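Local coordinates for pyoverdine biosynthesis protein PvcB (Pseudomonas aeruginosa, PDB 4YLM), which catalyses the iron- and 2-oxoglutarate-dependent oxidation of tyrosine isonitrile on the pathway to paerucumarin, at residues H187-F197 / A254-G262. Residues are numbered along the deposited sequence; the frame is centred on the assembly and turned at random.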
ATOM      1  N   HIS A 187      -1.306  17.977 -12.564  1.00 24.35           N
ATOM      2  CA  HIS A 187      -0.356  17.360 -11.652  1.00 24.32           C
ATOM      3  C   HIS A 187       0.700  16.675 -12.506  1.00 25.50           C
ATOM      4  O   HIS A 187       0.369  15.954 -13.455  1.00 26.04           O
ATOM      5  CB  HIS A 187      -1.050  16.352 -10.740  1.00 23.16           C
ATOM      6  CG  HIS A 187      -0.151  15.781  -9.691  1.00 21.08           C
ATOM      7  ND1 HIS A 187       0.801  14.823  -9.973  1.00 20.86           N
ATOM      8  CD2 HIS A 187      -0.042  16.044  -8.369  1.00 20.82           C
ATOM      9  CE1 HIS A 187       1.442  14.505  -8.865  1.00 21.11           C
ATOM     10  NE2 HIS A 187       0.947  15.225  -7.872  1.00 21.47           N
ATOM     11  N   PRO A 188       1.979  16.914 -12.193  1.00 23.05           N
ATOM     12  CA  PRO A 188       3.065  16.472 -13.079  1.00 25.34           C
ATOM     13  C   PRO A 188       3.297  14.959 -13.116  1.00 29.43           C
ATOM     14  O   PRO A 188       4.066  14.499 -13.958  1.00 27.66           O
ATOM     15  CB  PRO A 188       4.298  17.209 -12.523  1.00 26.77           C
ATOM     16  CG  PRO A 188       3.959  17.450 -11.065  1.00 25.10           C
ATOM     17  CD  PRO A 188       2.469  17.731 -11.067  1.00 24.03           C
ATOM     18  N   ARG A 189       2.652  14.193 -12.240  1.00 24.48           N
ATOM     19  CA  ARG A 189       2.748  12.735 -12.324  1.00 24.50           C
ATOM     20  C   ARG A 189       1.378  12.098 -12.510  1.00 27.79           C
ATOM     21  O   ARG A 189       1.250  11.092 -13.195  1.00 25.75           O
ATOM     22  CB  ARG A 189       3.431  12.153 -11.073  1.00 24.87           C
ATOM     23  CG  ARG A 189       4.930  12.433 -11.023  1.00 24.03           C
ATOM     24  CD  ARG A 189       5.614  11.704 -12.185  1.00 33.79           C
ATOM     25  NE  ARG A 189       6.886  12.318 -12.562  1.00 40.93           N
ATOM     26  CZ  ARG A 189       8.032  12.062 -11.947  1.00 38.31           C
ATOM     27  NH1 ARG A 189       8.046  11.204 -10.940  1.00 36.62           N
ATOM     28  NH2 ARG A 189       9.160  12.653 -12.344  1.00 33.94           N
ATOM     29  N   ARG A 190       0.354  12.712 -11.926  1.00 23.53           N
ATOM     30  CA  ARG A 190      -0.935  12.047 -11.776  1.00 25.08           C
ATOM     31  C   ARG A 190      -2.066  12.734 -12.531  1.00 26.73           C
ATOM     32  O   ARG A 190      -3.224  12.329 -12.426  1.00 25.58           O
ATOM     33  CB  ARG A 190      -1.268  11.901 -10.288  1.00 23.26           C
ATOM     34  CG  ARG A 190      -0.310  10.959  -9.548  1.00 21.10           C
ATOM     35  CD  ARG A 190      -0.781  10.754  -8.115  1.00 20.79           C
ATOM     36  NE  ARG A 190      -0.494  11.897  -7.250  1.00 20.88           N
ATOM     37  CZ  ARG A 190      -1.289  12.305  -6.268  1.00 22.70           C
ATOM     38  NH1 ARG A 190      -2.450  11.696  -6.062  1.00 19.20           N
ATOM     39  NH2 ARG A 190      -0.931  13.323  -5.487  1.00 19.22           N
ATOM     40  N   GLU A 191      -1.715  13.782 -13.276  1.00 24.20           N
ATOM     41  CA  GLU A 191      -2.590  14.375 -14.296  1.00 23.23           C
ATOM     42  C   GLU A 191      -3.734  15.280 -13.851  1.00 28.60           C
ATOM     43  O   GLU A 191      -4.200  16.100 -14.644  1.00 28.76           O
ATOM     44  CB  GLU A 191      -3.136  13.305 -15.255  1.00 24.60           C
ATOM     45  CG  GLU A 191      -2.098  12.775 -16.215  1.00 27.68           C
ATOM     46  CD  GLU A 191      -1.641  13.847 -17.195  1.00 33.25           C
ATOM     47  OE1 GLU A 191      -2.502  14.427 -17.901  1.00 30.62           O
ATOM     48  OE2 GLU A 191      -0.425  14.123 -17.237  1.00 31.33           O
ATOM     49  N   PHE A 192      -4.202  15.157 -12.612  1.00 26.00           N
ATOM     50  CA  PHE A 192      -5.398  15.916 -12.231  1.00 20.55           C
ATOM     51  C   PHE A 192      -5.124  17.417 -12.174  1.00 23.20           C
ATOM     52  O   PHE A 192      -3.985  17.828 -11.979  1.00 25.64           O
ATOM     53  CB  PHE A 192      -5.998  15.408 -10.918  1.00 21.90           C
ATOM     54  CG  PHE A 192      -5.051  15.465  -9.741  1.00 24.01           C
ATOM     55  CD1 PHE A 192      -4.987  16.593  -8.943  1.00 22.09           C
ATOM     56  CD2 PHE A 192      -4.244  14.375  -9.427  1.00 20.62           C
ATOM     57  CE1 PHE A 192      -4.120  16.645  -7.840  1.00 21.59           C
ATOM     58  CE2 PHE A 192      -3.379  14.412  -8.344  1.00 20.47           C
ATOM     59  CZ  PHE A 192      -3.320  15.547  -7.542  1.00 23.65           C
ATOM     60  N   PRO A 193      -6.170  18.240 -12.363  1.00 25.73           N
ATOM     61  CA  PRO A 193      -5.990  19.699 -12.351  1.00 25.41           C
ATOM     62  C   PRO A 193      -5.519  20.253 -11.013  1.00 25.10           C
ATOM     63  O   PRO A 193      -6.055  19.912  -9.952  1.00 25.00           O
ATOM     64  CB  PRO A 193      -7.397  20.233 -12.684  1.00 26.32           C
ATOM     65  CG  PRO A 193      -8.033  19.132 -13.474  1.00 25.83           C
ATOM     66  CD  PRO A 193      -7.519  17.856 -12.827  1.00 22.16           C
ATOM     67  N   ILE A 194      -4.497  21.101 -11.072  1.00 23.03           N
ATOM     68  CA  ILE A 194      -3.994  21.789  -9.891  1.00 21.58           C
ATOM     69  C   ILE A 194      -3.761  23.259 -10.249  1.00 23.31           C
ATOM     70  O   ILE A 194      -3.891  23.647 -11.408  1.00 28.23           O
ATOM     71  CB  ILE A 194      -2.643  21.205  -9.436  1.00 24.61           C
ATOM     72  CG1 ILE A 194      -1.634  21.264 -10.594  1.00 25.48           C
ATOM     73  CG2 ILE A 194      -2.808  19.746  -8.887  1.00 23.05           C
ATOM     74  CD1 ILE A 194      -0.162  21.003 -10.155  1.00 23.38           C
ATOM     75  N   LEU A 195      -3.405  24.064  -9.254  1.00 23.05           N
ATOM     76  CA  LEU A 195      -2.929  25.417  -9.505  1.00 25.94           C
ATOM     77  C   LEU A 195      -1.448  25.499  -9.148  1.00 28.48           C
ATOM     78  O   LEU A 195      -0.996  24.879  -8.176  1.00 25.50           O
ATOM     79  CB  LEU A 195      -3.715  26.430  -8.672  1.00 21.12           C
ATOM     80  CG  LEU A 195      -5.239  26.470  -8.832  1.00 22.73           C
ATOM     81  CD1 LEU A 195      -5.843  27.442  -7.839  1.00 26.42           C
ATOM     82  CD2 LEU A 195      -5.625  26.862 -10.264  1.00 28.42           C
ATOM     83  N   ARG A 196      -0.693  26.252  -9.942  1.00 27.45           N
ATOM     84  CA  ARG A 196       0.659  26.660  -9.547  1.00 26.06           C
ATOM     85  C   ARG A 196       0.654  28.188  -9.551  1.00 30.73           C
ATOM     86  O   ARG A 196       0.515  28.806 -10.595  1.00 28.41           O
ATOM     87  CB  ARG A 196       1.715  26.122 -10.520  1.00 25.52           C
ATOM     88  CG  ARG A 196       1.859  24.602 -10.526  1.00 29.84           C
ATOM     89  CD  ARG A 196       2.464  24.052  -9.220  1.00 24.60           C
ATOM     90  NE  ARG A 196       1.474  23.909  -8.150  1.00 23.52           N
ATOM     91  CZ  ARG A 196       1.724  23.349  -6.965  1.00 25.38           C
ATOM     92  NH1 ARG A 196       2.936  22.881  -6.685  1.00 24.59           N
ATOM     93  NH2 ARG A 196       0.763  23.254  -6.054  1.00 24.72           N
ATOM     94  N   PHE A 197       0.784  28.782  -8.373  1.00 28.88           N
ATOM     95  CA  PHE A 197       0.650  30.215  -8.211  1.00 33.41           C
ATOM     96  C   PHE A 197       1.608  30.630  -7.114  1.00 32.89           C
ATOM     97  O   PHE A 197       1.634  30.012  -6.056  1.00 30.17           O
ATOM     98  CB  PHE A 197      -0.793  30.532  -7.808  1.00 31.22           C
ATOM     99  CG  PHE A 197      -1.051  31.985  -7.449  1.00 34.02           C
ATOM    100  CD1 PHE A 197      -0.676  33.012  -8.301  1.00 35.69           C
ATOM    101  CD2 PHE A 197      -1.737  32.304  -6.287  1.00 29.95           C
ATOM    102  CE1 PHE A 197      -0.946  34.343  -7.978  1.00 36.66           C
ATOM    103  CE2 PHE A 197      -2.022  33.625  -5.962  1.00 34.05           C
ATOM    104  CZ  PHE A 197      -1.623  34.645  -6.808  1.00 33.01           C
ATOM    105  N   ALA A 254       3.387  16.900   3.765  1.00 22.27           N
ATOM    106  CA  ALA A 254       2.602  17.722   2.851  1.00 21.19           C
ATOM    107  C   ALA A 254       2.922  17.369   1.404  1.00 22.62           C
ATOM    108  O   ALA A 254       4.087  17.159   1.057  1.00 23.01           O
ATOM    109  CB  ALA A 254       2.898  19.232   3.114  1.00 20.92           C
ATOM    110  N   ASP A 255       1.880  17.292   0.576  1.00 17.64           N
ATOM    111  CA  ASP A 255       1.989  17.043  -0.860  1.00 20.39           C
ATOM    112  C   ASP A 255       2.293  18.368  -1.563  1.00 24.55           C
ATOM    113  O   ASP A 255       1.381  19.123  -1.912  1.00 22.46           O
ATOM    114  CB  ASP A 255       0.661  16.432  -1.371  1.00 19.59           C
ATOM    115  CG  ASP A 255       0.638  16.178  -2.870  1.00 22.70           C
ATOM    116  OD1 ASP A 255       1.667  16.370  -3.558  1.00 22.28           O
ATOM    117  OD2 ASP A 255      -0.447  15.765  -3.371  1.00 21.85           O
ATOM    118  N   ASN A 256       3.583  18.643  -1.754  1.00 22.36           N
ATOM    119  CA  ASN A 256       4.044  19.879  -2.384  1.00 22.38           C
ATOM    120  C   ASN A 256       3.627  20.025  -3.854  1.00 25.46           C
ATOM    121  O   ASN A 256       3.700  21.121  -4.403  1.00 23.67           O
ATOM    122  CB  ASN A 256       5.574  19.980  -2.252  1.00 19.88           C
ATOM    123  CG  ASN A 256       6.137  21.253  -2.860  1.00 26.19           C
ATOM    124  OD1 ASN A 256       5.836  22.373  -2.415  1.00 24.70           O
ATOM    125  ND2 ASN A 256       6.984  21.087  -3.866  1.00 22.51           N
ATOM    126  N   LEU A 257       3.201  18.930  -4.495  1.00 21.60           N
ATOM    127  CA  LEU A 257       2.812  18.983  -5.911  1.00 22.44           C
ATOM    128  C   LEU A 257       1.362  19.427  -6.100  1.00 23.20           C
ATOM    129  O   LEU A 257       0.960  19.807  -7.202  1.00 25.20           O
ATOM    130  CB  LEU A 257       3.049  17.628  -6.613  1.00 23.27           C
ATOM    131  CG  LEU A 257       4.475  17.057  -6.505  1.00 24.59           C
ATOM    132  CD1 LEU A 257       4.614  15.770  -7.329  1.00 24.57           C
ATOM    133  CD2 LEU A 257       5.518  18.102  -6.960  1.00 23.93           C
ATOM    134  N   THR A 258       0.589  19.384  -5.019  1.00 22.34           N
ATOM    135  CA  THR A 258      -0.839  19.689  -5.053  1.00 22.03           C
ATOM    136  C   THR A 258      -1.174  20.930  -4.220  1.00 24.49           C
ATOM    137  O   THR A 258      -2.015  21.738  -4.610  1.00 24.91           O
ATOM    138  CB  THR A 258      -1.659  18.505  -4.505  1.00 24.66           C
ATOM    139  OG1 THR A 258      -1.393  17.345  -5.306  1.00 22.25           O
ATOM    140  CG2 THR A 258      -3.168  18.808  -4.555  1.00 22.26           C
ATOM    141  N   LEU A 259      -0.537  21.062  -3.060  1.00 21.03           N
ATOM    142  CA  LEU A 259      -0.808  22.195  -2.184  1.00 21.81           C
ATOM    143  C   LEU A 259       0.059  23.389  -2.546  1.00 25.11           C
ATOM    144  O   LEU A 259       1.053  23.257  -3.263  1.00 25.47           O
ATOM    145  CB  LEU A 259      -0.496  21.846  -0.728  1.00 20.80           C
ATOM    146  CG  LEU A 259      -1.136  20.580  -0.161  1.00 22.00           C
ATOM    147  CD1 LEU A 259      -0.614  20.373   1.253  1.00 18.27           C
ATOM    148  CD2 LEU A 259      -2.659  20.718  -0.175  1.00 21.58           C
ATOM    149  N   LEU A 260      -0.343  24.550  -2.039  1.00 22.36           N
ATOM    150  CA  LEU A 260       0.547  25.700  -1.899  1.00 25.29           C
ATOM    151  C   LEU A 260       0.622  25.929  -0.412  1.00 25.59           C
ATOM    152  O   LEU A 260      -0.271  25.515   0.329  1.00 25.29           O
ATOM    153  CB  LEU A 260      -0.029  26.941  -2.588  1.00 24.10           C
ATOM    154  CG  LEU A 260      -0.261  26.794  -4.093  1.00 25.33           C
ATOM    155  CD1 LEU A 260      -0.985  28.019  -4.683  1.00 24.72           C
ATOM    156  CD2 LEU A 260       1.060  26.531  -4.815  1.00 27.05           C
ATOM    157  N   HIS A 261       1.679  26.585   0.049  1.00 25.85           N
ATOM    158  CA  HIS A 261       1.830  26.777   1.473  1.00 25.08           C
ATOM    159  C   HIS A 261       2.396  28.158   1.757  1.00 26.40           C
ATOM    160  O   HIS A 261       2.960  28.811   0.881  1.00 27.46           O
ATOM    161  CB  HIS A 261       2.761  25.703   2.043  1.00 27.41           C
ATOM    162  CG  HIS A 261       4.180  25.860   1.606  1.00 28.92           C
ATOM    163  ND1 HIS A 261       5.137  26.468   2.391  1.00 30.01           N
ATOM    164  CD2 HIS A 261       4.801  25.520   0.451  1.00 28.63           C
ATOM    165  CE1 HIS A 261       6.290  26.482   1.746  1.00 29.73           C
ATOM    166  NE2 HIS A 261       6.115  25.909   0.567  1.00 31.72           N
ATOM    167  N   GLY A 262       2.243  28.603   2.989  1.00 28.20           N
ATOM    168  CA  GLY A 262       2.760  29.903   3.356  1.00 28.61           C
ATOM    169  C   GLY A 262       2.725  30.035   4.847  1.00 29.53           C
ATOM    170  O   GLY A 262       2.866  29.040   5.562  1.00 24.15           O
TER
HETATM  171  O   HOH W   1       1.804  14.316  -5.388  1.00 22.05           O
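Asp255 meets Arg190 where the turn 256-258 packs against residues 187-197. The turn joins strands 251-255 and 259-263 of the double-stranded beta-helix (jelly roll) core expected of this TfdA-family oxygenase. A salt bridge joins Arg190 NH2 to Asp255 OD2 at 3.3 Å, with OD2 at the guanidinium edge. A water bridges Arg190 NH2, His187 NE2 and Asp255 OD1. Arg190 also reaches Arg53 O through NH1, and Asp255 OD2 accepts from His56 ND1. Asp255 OD1 closes an Asx turn by accepting from Leu257 N.

Asn256 gives its carbonyl oxygen to Arg196: Arg196 NH1 to Asn256 O is 3.0 Å, with the donor in the carbonyl plane. Its side-chain OD1 accepts from the backbone N of Asp114, assigned as an iron ligand, which places the turn beside the probable iron site. Leu257 runs at about a right angle to the His187 side chain, with CB 3.4 Å from His187 NE2. His187 ND1 accepts from the backbone N atoms of Arg189 and Arg190, both tilted from the ring plane, and this holds the ring's rotation. Leu257 O lies over one face of the Arg196 guanidinium and 3.4 Å from Ile194 CD1.

Thr258 OG1 donates to Asp255 OD2 and sits at the edges of two rings, 3.5 Å from Phe192 CZ and slightly farther from His187 CD2. Leu259 O accepts from Arg196 NH2 at 2.8 Å, but the donor stands 60° out of the carbonyl plane. Leu260 CD2 covers the other guanidinium face, and CD1 touches Phe197 CB. The next residue, His261, is assigned to the iron site with His112 and Asp114.

Arg196 starts away from this segment, but bends at chi2 (-69°) and chi3 (82°) bring its guanidinium back among the carbonyls. Its NE is tied to Leu195 O of its own segment, 2.7 Å away.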